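Local coordinates for YesW protein (Bacillus subtilis, PDB 2ZUX) that cleaves the rhamnogalacturonan backbone of plant cell-wall pectin internally by elimination, as a family 11 polysaccharide lyase that needs calcium or manganese, at residues K162-A174 and V194-T206. Sequence-based numbering, arbitrary orientation.
With RAM (alpha-L-rhamnopyranose), chain P; RAM (alpha-L-rhamnopyranose), chain O.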
ATOM      1  N   LYS A 162      11.567   9.668 -16.441  1.00 15.06           N
ATOM      2  CA  LYS A 162      11.866   8.275 -16.129  1.00 15.25           C
ATOM      3  C   LYS A 162      13.285   8.180 -15.578  1.00 15.09           C
ATOM      4  O   LYS A 162      14.262   8.452 -16.286  1.00 15.98           O
ATOM      5  CB  LYS A 162      11.694   7.396 -17.367  1.00 15.63           C
ATOM      6  CG  LYS A 162      11.965   5.922 -17.122  1.00 16.95           C
ATOM      7  CD  LYS A 162      11.961   5.173 -18.437  1.00 19.52           C
ATOM      8  CE  LYS A 162      12.751   3.889 -18.335  1.00 19.98           C
ATOM      9  NZ  LYS A 162      12.998   3.330 -19.689  1.00 22.05           N
ATOM     10  N   LEU A 163      13.404   7.803 -14.311  1.00 14.05           N
ATOM     11  CA  LEU A 163      14.712   7.747 -13.666  1.00 13.90           C
ATOM     12  C   LEU A 163      15.499   6.500 -14.018  1.00 13.43           C
ATOM     13  O   LEU A 163      16.719   6.566 -14.173  1.00 14.06           O
ATOM     14  CB  LEU A 163      14.581   7.890 -12.151  1.00 13.97           C
ATOM     15  CG  LEU A 163      13.911   9.182 -11.677  1.00 14.23           C
ATOM     16  CD1 LEU A 163      13.814   9.191 -10.170  1.00 15.67           C
ATOM     17  CD2 LEU A 163      14.661  10.424 -12.172  1.00 15.98           C
ATOM     18  N   TRP A 164      14.801   5.370 -14.130  1.00 12.74           N
ATOM     19  CA  TRP A 164      15.424   4.090 -14.435  1.00 11.86           C
ATOM     20  C   TRP A 164      14.405   2.999 -14.662  1.00 11.71           C
ATOM     21  O   TRP A 164      13.219   3.163 -14.352  1.00 11.39           O
ATOM     22  CB  TRP A 164      16.373   3.655 -13.310  1.00 11.82           C
ATOM     23  CG  TRP A 164      15.828   3.759 -11.905  1.00 11.94           C
ATOM     24  CD1 TRP A 164      16.067   4.765 -11.015  1.00 12.44           C
ATOM     25  CD2 TRP A 164      14.991   2.813 -11.219  1.00 10.99           C
ATOM     26  NE1 TRP A 164      15.436   4.513  -9.822  1.00 12.37           N
ATOM     27  CE2 TRP A 164      14.773   3.318  -9.916  1.00 11.00           C
ATOM     28  CE3 TRP A 164      14.403   1.591 -11.576  1.00 11.82           C
ATOM     29  CZ2 TRP A 164      13.982   2.651  -8.973  1.00 11.86           C
ATOM     30  CZ3 TRP A 164      13.610   0.929 -10.636  1.00 11.86           C
ATOM     31  CH2 TRP A 164      13.418   1.462  -9.348  1.00 11.60           C
ATOM     32  N   ARG A 165      14.903   1.895 -15.209  1.00 11.34           N
ATOM     33  CA  ARG A 165      14.176   0.641 -15.320  1.00 11.53           C
ATOM     34  C   ARG A 165      15.071  -0.487 -14.836  1.00 11.56           C
ATOM     35  O   ARG A 165      16.239  -0.583 -15.240  1.00 11.76           O
ATOM     36  CB  ARG A 165      13.758   0.372 -16.772  1.00 11.63           C
ATOM     37  CG  ARG A 165      13.232  -1.054 -17.044  1.00 11.77           C
ATOM     38  CD  ARG A 165      12.529  -1.159 -18.391  1.00 12.50           C
ATOM     39  NE  ARG A 165      11.421  -0.209 -18.433  1.00 12.65           N
ATOM     40  CZ  ARG A 165      10.857   0.273 -19.536  1.00 13.60           C
ATOM     41  NH1 ARG A 165      11.258  -0.125 -20.743  1.00 15.01           N
ATOM     42  NH2 ARG A 165       9.872   1.151 -19.428  1.00 14.03           N
ATOM     43  N   ILE A 166      14.511  -1.334 -13.977  1.00 11.25           N
ATOM     44  CA  ILE A 166      15.124  -2.597 -13.581  1.00 11.26           C
ATOM     45  C   ILE A 166      14.385  -3.709 -14.312  1.00 11.12           C
ATOM     46  O   ILE A 166      13.152  -3.727 -14.338  1.00 11.66           O
ATOM     47  CB  ILE A 166      15.016  -2.808 -12.048  1.00 11.60           C
ATOM     48  CG1 ILE A 166      15.900  -1.799 -11.315  1.00 11.14           C
ATOM     49  CG2 ILE A 166      15.361  -4.263 -11.638  1.00 11.76           C
ATOM     50  CD1 ILE A 166      15.710  -1.788  -9.813  1.00 11.96           C
ATOM     51  N   ASN A 167      15.137  -4.620 -14.921  1.00 10.70           N
ATOM     52  CA  ASN A 167      14.551  -5.784 -15.561  1.00 10.98           C
ATOM     53  C   ASN A 167      14.881  -7.009 -14.717  1.00 10.73           C
ATOM     54  O   ASN A 167      16.044  -7.403 -14.624  1.00 10.87           O
ATOM     55  CB  ASN A 167      15.091  -5.949 -16.986  1.00 11.31           C
ATOM     56  CG  ASN A 167      14.449  -7.114 -17.714  1.00 11.78           C
ATOM     57  OD1 ASN A 167      13.999  -8.075 -17.089  1.00 11.96           O
ATOM     58  ND2 ASN A 167      14.385  -7.032 -19.036  1.00 13.28           N
ATOM     59  N   LEU A 168      13.872  -7.608 -14.087  1.00 10.43           N
ATOM     60  CA  LEU A 168      14.153  -8.701 -13.154  1.00 10.46           C
ATOM     61  C   LEU A 168      14.659  -9.964 -13.855  1.00 10.30           C
ATOM     62  O   LEU A 168      15.311 -10.797 -13.228  1.00 10.65           O
ATOM     63  CB  LEU A 168      12.946  -8.989 -12.259  1.00 10.88           C
ATOM     64  CG  LEU A 168      12.758  -7.924 -11.171  1.00 12.00           C
ATOM     65  CD1 LEU A 168      11.355  -7.950 -10.636  1.00 13.92           C
ATOM     66  CD2 LEU A 168      13.755  -8.115 -10.029  1.00 14.21           C
ATOM     67  N   GLY A 169      14.371 -10.081 -15.148  1.00 10.70           N
ATOM     68  CA  GLY A 169      14.993 -11.089 -16.001  1.00 10.69           C
ATOM     69  C   GLY A 169      14.282 -12.429 -15.986  1.00 11.22           C
ATOM     70  O   GLY A 169      13.271 -12.624 -15.301  1.00 10.82           O
ATOM     71  N   LYS A 170      14.825 -13.369 -16.756  1.00 10.99           N
ATOM     72  CA  LYS A 170      14.162 -14.647 -17.017  1.00 11.57           C
ATOM     73  C   LYS A 170      13.992 -15.541 -15.791  1.00 11.09           C
ATOM     74  O   LYS A 170      13.178 -16.468 -15.822  1.00 11.28           O
ATOM     75  CB  LYS A 170      14.919 -15.419 -18.101  1.00 11.88           C
ATOM     76  CG  LYS A 170      16.323 -15.846 -17.685  1.00 12.75           C
ATOM     77  CD  LYS A 170      17.029 -16.673 -18.754  1.00 13.62           C
ATOM     78  CE  LYS A 170      17.212 -15.908 -20.057  1.00 14.86           C
ATOM     79  NZ  LYS A 170      18.147 -14.761 -19.911  1.00 15.01           N
ATOM     80  N   ASN A 171      14.753 -15.284 -14.728  1.00 10.82           N
ATOM     81  CA  ASN A 171      14.697 -16.140 -13.545  1.00 10.73           C
ATOM     82  C   ASN A 171      13.756 -15.634 -12.455  1.00 10.42           C
ATOM     83  O   ASN A 171      13.730 -16.184 -11.359  1.00 10.72           O
ATOM     84  CB  ASN A 171      16.093 -16.439 -13.007  1.00 11.17           C
ATOM     85  CG  ASN A 171      16.945 -17.181 -14.010  1.00 10.67           C
ATOM     86  OD1 ASN A 171      18.067 -16.765 -14.316  1.00 13.96           O
ATOM     87  ND2 ASN A 171      16.412 -18.266 -14.556  1.00  9.80           N
ATOM     88  N   ILE A 172      12.963 -14.617 -12.783  1.00  9.94           N
ATOM     89  CA  ILE A 172      11.905 -14.149 -11.900  1.00 10.30           C
ATOM     90  C   ILE A 172      10.594 -14.225 -12.673  1.00 10.14           C
ATOM     91  O   ILE A 172      10.362 -13.439 -13.604  1.00 10.91           O
ATOM     92  CB  ILE A 172      12.167 -12.696 -11.401  1.00 10.24           C
ATOM     93  CG1 ILE A 172      13.418 -12.624 -10.504  1.00 10.82           C
ATOM     94  CG2 ILE A 172      10.929 -12.140 -10.680  1.00 10.80           C
ATOM     95  CD1 ILE A 172      13.353 -13.422  -9.193  1.00 11.64           C
ATOM     96  N   ARG A 173       9.738 -15.171 -12.291  1.00 10.24           N
ATOM     97  CA  ARG A 173       8.462 -15.361 -12.975  1.00 10.12           C
ATOM     98  C   ARG A 173       7.513 -14.188 -12.707  1.00  9.98           C
ATOM     99  O   ARG A 173       7.529 -13.608 -11.623  1.00 10.24           O
ATOM    100  CB  ARG A 173       7.819 -16.671 -12.513  1.00 10.25           C
ATOM    101  CG  ARG A 173       6.814 -17.249 -13.485  1.00 10.50           C
ATOM    102  CD  ARG A 173       6.128 -18.454 -12.892  1.00 10.50           C
ATOM    103  NE  ARG A 173       5.478 -19.244 -13.931  1.00 11.04           N
ATOM    104  CZ  ARG A 173       4.334 -19.902 -13.777  1.00 11.22           C
ATOM    105  NH1 ARG A 173       3.680 -19.882 -12.616  1.00 12.29           N
ATOM    106  NH2 ARG A 173       3.842 -20.583 -14.802  1.00 11.81           N
ATOM    107  N   ALA A 174       6.713 -13.822 -13.708  1.00 10.12           N
ATOM    108  CA  ALA A 174       5.700 -12.774 -13.559  1.00 10.02           C
ATOM    109  C   ALA A 174       4.382 -13.309 -13.025  1.00 10.06           C
ATOM    110  O   ALA A 174       3.885 -14.336 -13.492  1.00 10.01           O
ATOM    111  CB  ALA A 174       5.449 -12.089 -14.892  1.00 10.36           C
ATOM    112  N   VAL A 194      14.844   0.725  -2.996  1.00 10.60           N
ATOM    113  CA  VAL A 194      13.881  -0.260  -3.476  1.00 10.85           C
ATOM    114  C   VAL A 194      14.466  -1.647  -3.246  1.00 10.96           C
ATOM    115  O   VAL A 194      15.582  -1.923  -3.685  1.00 11.30           O
ATOM    116  CB  VAL A 194      13.550  -0.047  -4.983  1.00 10.90           C
ATOM    117  CG1 VAL A 194      12.499  -1.045  -5.447  1.00 11.68           C
ATOM    118  CG2 VAL A 194      13.083   1.387  -5.260  1.00 11.79           C
ATOM    119  N   ALA A 195      13.728  -2.509  -2.551  1.00 10.53           N
ATOM    120  CA  ALA A 195      14.224  -3.845  -2.233  1.00 10.30           C
ATOM    121  C   ALA A 195      13.259  -4.899  -2.728  1.00 10.07           C
ATOM    122  O   ALA A 195      12.042  -4.751  -2.585  1.00 10.21           O
ATOM    123  CB  ALA A 195      14.433  -4.005  -0.736  1.00 10.75           C
ATOM    124  N   MET A 196      13.800  -5.977  -3.285  1.00  9.50           N
ATOM    125  CA  MET A 196      12.965  -7.076  -3.769  1.00 10.49           C
ATOM    126  C   MET A 196      13.827  -8.294  -4.032  1.00 10.11           C
ATOM    127  O   MET A 196      15.055  -8.207  -4.082  1.00 10.53           O
ATOM    128  CB  MET A 196      12.202  -6.676  -5.044  1.00 10.73           C
ATOM    129  CG  MET A 196      13.093  -6.425  -6.248  1.00 11.61           C
ATOM    130  SD  MET A 196      12.203  -5.528  -7.528  1.00 13.32           S
ATOM    131  CE  MET A 196      12.500  -3.882  -6.968  1.00 16.53           C
ATOM    132  N   LYS A 197      13.159  -9.425  -4.221  1.00  9.69           N
ATOM    133  CA  LYS A 197      13.807 -10.668  -4.606  1.00 10.08           C
ATOM    134  C   LYS A 197      14.268 -10.582  -6.058  1.00  9.71           C
ATOM    135  O   LYS A 197      13.538 -10.115  -6.927  1.00  9.99           O
ATOM    136  CB  LYS A 197      12.826 -11.824  -4.404  1.00 10.24           C
ATOM    137  CG  LYS A 197      13.392 -13.210  -4.660  1.00 10.19           C
ATOM    138  CD  LYS A 197      12.391 -14.242  -4.145  1.00 11.19           C
ATOM    139  CE  LYS A 197      12.900 -15.667  -4.264  1.00 10.86           C
ATOM    140  NZ  LYS A 197      12.919 -16.130  -5.681  1.00 11.35           N
ATOM    141  N   THR A 198      15.507 -11.003  -6.292  1.00 10.09           N
ATOM    142  CA  THR A 198      16.144 -10.929  -7.608  1.00 10.12           C
ATOM    143  C   THR A 198      16.792 -12.278  -7.900  1.00 10.34           C
ATOM    144  O   THR A 198      16.742 -13.196  -7.079  1.00  9.91           O
ATOM    145  CB  THR A 198      17.212  -9.816  -7.629  1.00 10.05           C
ATOM    146  OG1 THR A 198      18.193 -10.114  -6.633  1.00 11.07           O
ATOM    147  CG2 THR A 198      16.582  -8.448  -7.342  1.00 10.93           C
ATOM    148  N   ALA A 199      17.408 -12.397  -9.068  1.00 10.48           N
ATOM    149  CA  ALA A 199      18.010 -13.653  -9.473  1.00 10.85           C
ATOM    150  C   ALA A 199      19.176 -13.396 -10.408  1.00 10.98           C
ATOM    151  O   ALA A 199      19.423 -12.261 -10.826  1.00 10.72           O
ATOM    152  CB  ALA A 199      16.972 -14.534 -10.156  1.00 10.72           C
ATOM    153  N   ASP A 200      19.892 -14.460 -10.754  1.00 11.12           N
ATOM    154  CA  ASP A 200      20.868 -14.372 -11.833  1.00 11.24           C
ATOM    155  C   ASP A 200      20.151 -13.794 -13.040  1.00 11.23           C
ATOM    156  O   ASP A 200      19.042 -14.213 -13.383  1.00 11.45           O
ATOM    157  CB  ASP A 200      21.383 -15.765 -12.193  1.00 11.54           C
ATOM    158  CG  ASP A 200      22.221 -16.378 -11.097  1.00 12.08           C
ATOM    159  OD1 ASP A 200      23.123 -15.691 -10.575  1.00 12.38           O
ATOM    160  OD2 ASP A 200      21.964 -17.556 -10.761  1.00 13.63           O
ATOM    161  N   GLY A 201      20.762 -12.807 -13.676  1.00 11.16           N
ATOM    162  CA  GLY A 201      20.158 -12.225 -14.857  1.00 11.22           C
ATOM    163  C   GLY A 201      19.327 -10.984 -14.603  1.00 11.31           C
ATOM    164  O   GLY A 201      18.946 -10.311 -15.544  1.00 11.16           O
ATOM    165  N   THR A 202      19.013 -10.686 -13.345  1.00 11.13           N
ATOM    166  CA  THR A 202      18.369  -9.416 -13.025  1.00 11.10           C
ATOM    167  C   THR A 202      19.318  -8.293 -13.442  1.00 11.19           C
ATOM    168  O   THR A 202      20.511  -8.355 -13.146  1.00 11.85           O
ATOM    169  CB  THR A 202      18.056  -9.318 -11.525  1.00 10.79           C
ATOM    170  OG1 THR A 202      17.051 -10.286 -11.183  1.00 10.61           O
ATOM    171  CG2 THR A 202      17.567  -7.905 -11.149  1.00 10.87           C
ATOM    172  N   LYS A 203      18.784  -7.290 -14.137  1.00 11.16           N
ATOM    173  CA  LYS A 203      19.584  -6.170 -14.623  1.00 11.98           C
ATOM    174  C   LYS A 203      19.169  -4.901 -13.885  1.00 11.38           C
ATOM    175  O   LYS A 203      17.988  -4.520 -13.898  1.00 11.32           O
ATOM    176  CB  LYS A 203      19.392  -6.022 -16.133  1.00 11.95           C
ATOM    177  CG  LYS A 203      20.346  -5.035 -16.798  1.00 14.14           C
ATOM    178  CD  LYS A 203      20.414  -5.219 -18.320  1.00 14.92           C
ATOM    179  CE  LYS A 203      19.058  -5.030 -18.993  1.00 19.04           C
ATOM    180  NZ  LYS A 203      18.539  -3.631 -18.928  1.00 21.24           N
ATOM    181  N   ASP A 204      20.133  -4.249 -13.241  1.00 10.83           N
ATOM    182  CA  ASP A 204      19.830  -3.061 -12.460  1.00 10.78           C
ATOM    183  C   ASP A 204      19.597  -1.848 -13.361  1.00 10.66           C
ATOM    184  O   ASP A 204      19.686  -1.952 -14.597  1.00 10.62           O
ATOM    185  CB  ASP A 204      20.851  -2.842 -11.319  1.00 10.88           C
ATOM    186  CG  ASP A 204      22.160  -2.172 -11.756  1.00 11.07           C
ATOM    187  OD1 ASP A 204      22.310  -1.732 -12.910  1.00 10.98           O
ATOM    188  OD2 ASP A 204      23.048  -2.082 -10.883  1.00 11.90           O
ATOM    189  N   GLY A 205      19.270  -0.714 -12.745  1.00 10.44           N
ATOM    190  CA  GLY A 205      18.908   0.477 -13.498  1.00 10.90           C
ATOM    191  C   GLY A 205      20.044   1.082 -14.301  1.00 11.19           C
ATOM    192  O   GLY A 205      19.802   1.926 -15.163  1.00 11.93           O
ATOM    193  N   THR A 206      21.272   0.653 -14.020  1.00 11.05           N
ATOM    194  CA  THR A 206      22.448   1.110 -14.779  1.00 11.97           C
ATOM    195  C   THR A 206      22.859   0.107 -15.852  1.00 11.96           C
ATOM    196  O   THR A 206      23.874   0.292 -16.519  1.00 13.02           O
ATOM    197  CB  THR A 206      23.674   1.379 -13.875  1.00 12.31           C
ATOM    198  OG1 THR A 206      24.242   0.142 -13.418  1.00 13.29           O
ATOM    199  CG2 THR A 206      23.319   2.272 -12.694  1.00 13.08           C
TER
HETATM  200  C1  RAM P 642      21.933 -11.231 -20.530  1.00 24.82           C
HETATM  201  C2  RAM P 642      20.835 -11.783 -19.622  1.00 23.82           C
HETATM  202  C3  RAM P 642      20.169 -10.642 -18.852  1.00 23.43           C
HETATM  203  C4  RAM P 642      19.661  -9.578 -19.820  1.00 23.87           C
HETATM  204  C5  RAM P 642      20.804  -9.115 -20.728  1.00 24.95           C
HETATM  205  C6  RAM P 642      20.333  -8.124 -21.789  1.00 25.17           C
HETATM  206  O1  RAM P 642      22.993 -10.717 -19.750  1.00 25.59           O
HETATM  207  O2  RAM P 642      19.885 -12.467 -20.412  1.00 24.22           O
HETATM  208  O3  RAM P 642      19.105 -11.115 -18.057  1.00 18.67           O
HETATM  209  O4  RAM P 642      19.152  -8.495 -19.074  1.00 25.69           O
HETATM  210  O5  RAM P 642      21.410 -10.222 -21.384  1.00 25.25           O
HETATM  211  C1  RAM O 641      14.043 -12.283 -21.516  1.00 21.31           C
HETATM  212  C2  RAM O 641      15.051 -12.881 -22.495  1.00 22.98           C
HETATM  213  C3  RAM O 641      14.758 -14.366 -22.709  1.00 22.98           C
HETATM  214  C4  RAM O 641      13.289 -14.598 -23.061  1.00 22.12           C
HETATM  215  C5  RAM O 641      12.379 -13.950 -22.012  1.00 21.68           C
HETATM  216  C6  RAM O 641      10.900 -14.089 -22.363  1.00 21.91           C
HETATM  217  O1  RAM O 641      14.292 -12.771 -20.214  1.00 20.32           O
HETATM  218  O2  RAM O 641      14.961 -12.187 -23.722  1.00 24.86           O
HETATM  219  O3  RAM O 641      15.578 -14.871 -23.740  1.00 23.88           O
HETATM  220  O4  RAM O 641      13.042 -15.986 -23.177  1.00 20.54           O
HETATM  221  O5  RAM O 641      12.706 -12.574 -21.905  1.00 21.00           O
HETATM  222  O   HOH W   1      17.490   2.425 -16.479  1.00 15.37           O
HETATM  223  O   HOH W   2      17.550  -2.739 -16.368  1.00 16.76           O
HETATM  224  O   HOH W   3      17.129  -8.738 -17.200  1.00 19.61           O
HETATM  225  O   HOH W   4      16.481 -13.206 -13.818  1.00 13.54           O
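Asn167 and Lys203 form a single antiparallel bridge, made where the chain of 199-206 turns back after strand 194-198 and runs along the outer edge of strand 162-167, which ends the neighbouring sheet of this beta-propeller. Lys203 N reaches Asn167 O at 2.8 Å in an almost straight bond (177°), and Asn167 N returns one to Lys203 O. Water extends the pairing: one molecule links Arg165 N to Gly205 O, another Leu168 O to Asp200 O. The reversal is a type II turn from Ala199 to Thr202, where Gly201, at positive phi, avoids the clash a side chain would make with the preceding carbonyl. Thr202 suits the corner because its two branches serve different neighbours. OG1, beside the backbone N (chi1 -67°), accepts from Ala199 N and lies 2.7 Å from Leu168 O; the same torsion turns CG2 toward Leu168 CD2. A valine in its place would probably leave Ala199 N without its side-chain acceptor and put a methyl group against Leu168 O. Beneath the bridge, apolar groups join the two sheets. Leu168 sets CD1 and CD2 against Met196 SD, CD2 at 3.9 Å, and crosses Thr198 at about a right angle; Ile172 CD1 rests on the methyl of Ala199, a side chain small enough to let it approach. Further along, Val194 CG2 touches the edge of the Trp164 ring, whose NE1 bonds to Gly236 O. The opposite flank binds sugar, possibly as part of a carbohydrate-binding region far from the active site. Bent at chi3 and chi4, Lys170 brings NZ to 2.9 Å from O2 of one rhamnose, and Lys203 CE lies beside its O4; Asp150 and Arg218 also bind rhamnose. The Gly201 carbonyl O accepts a 2.6 Å hydrogen bond from O3 of this same rhamnose.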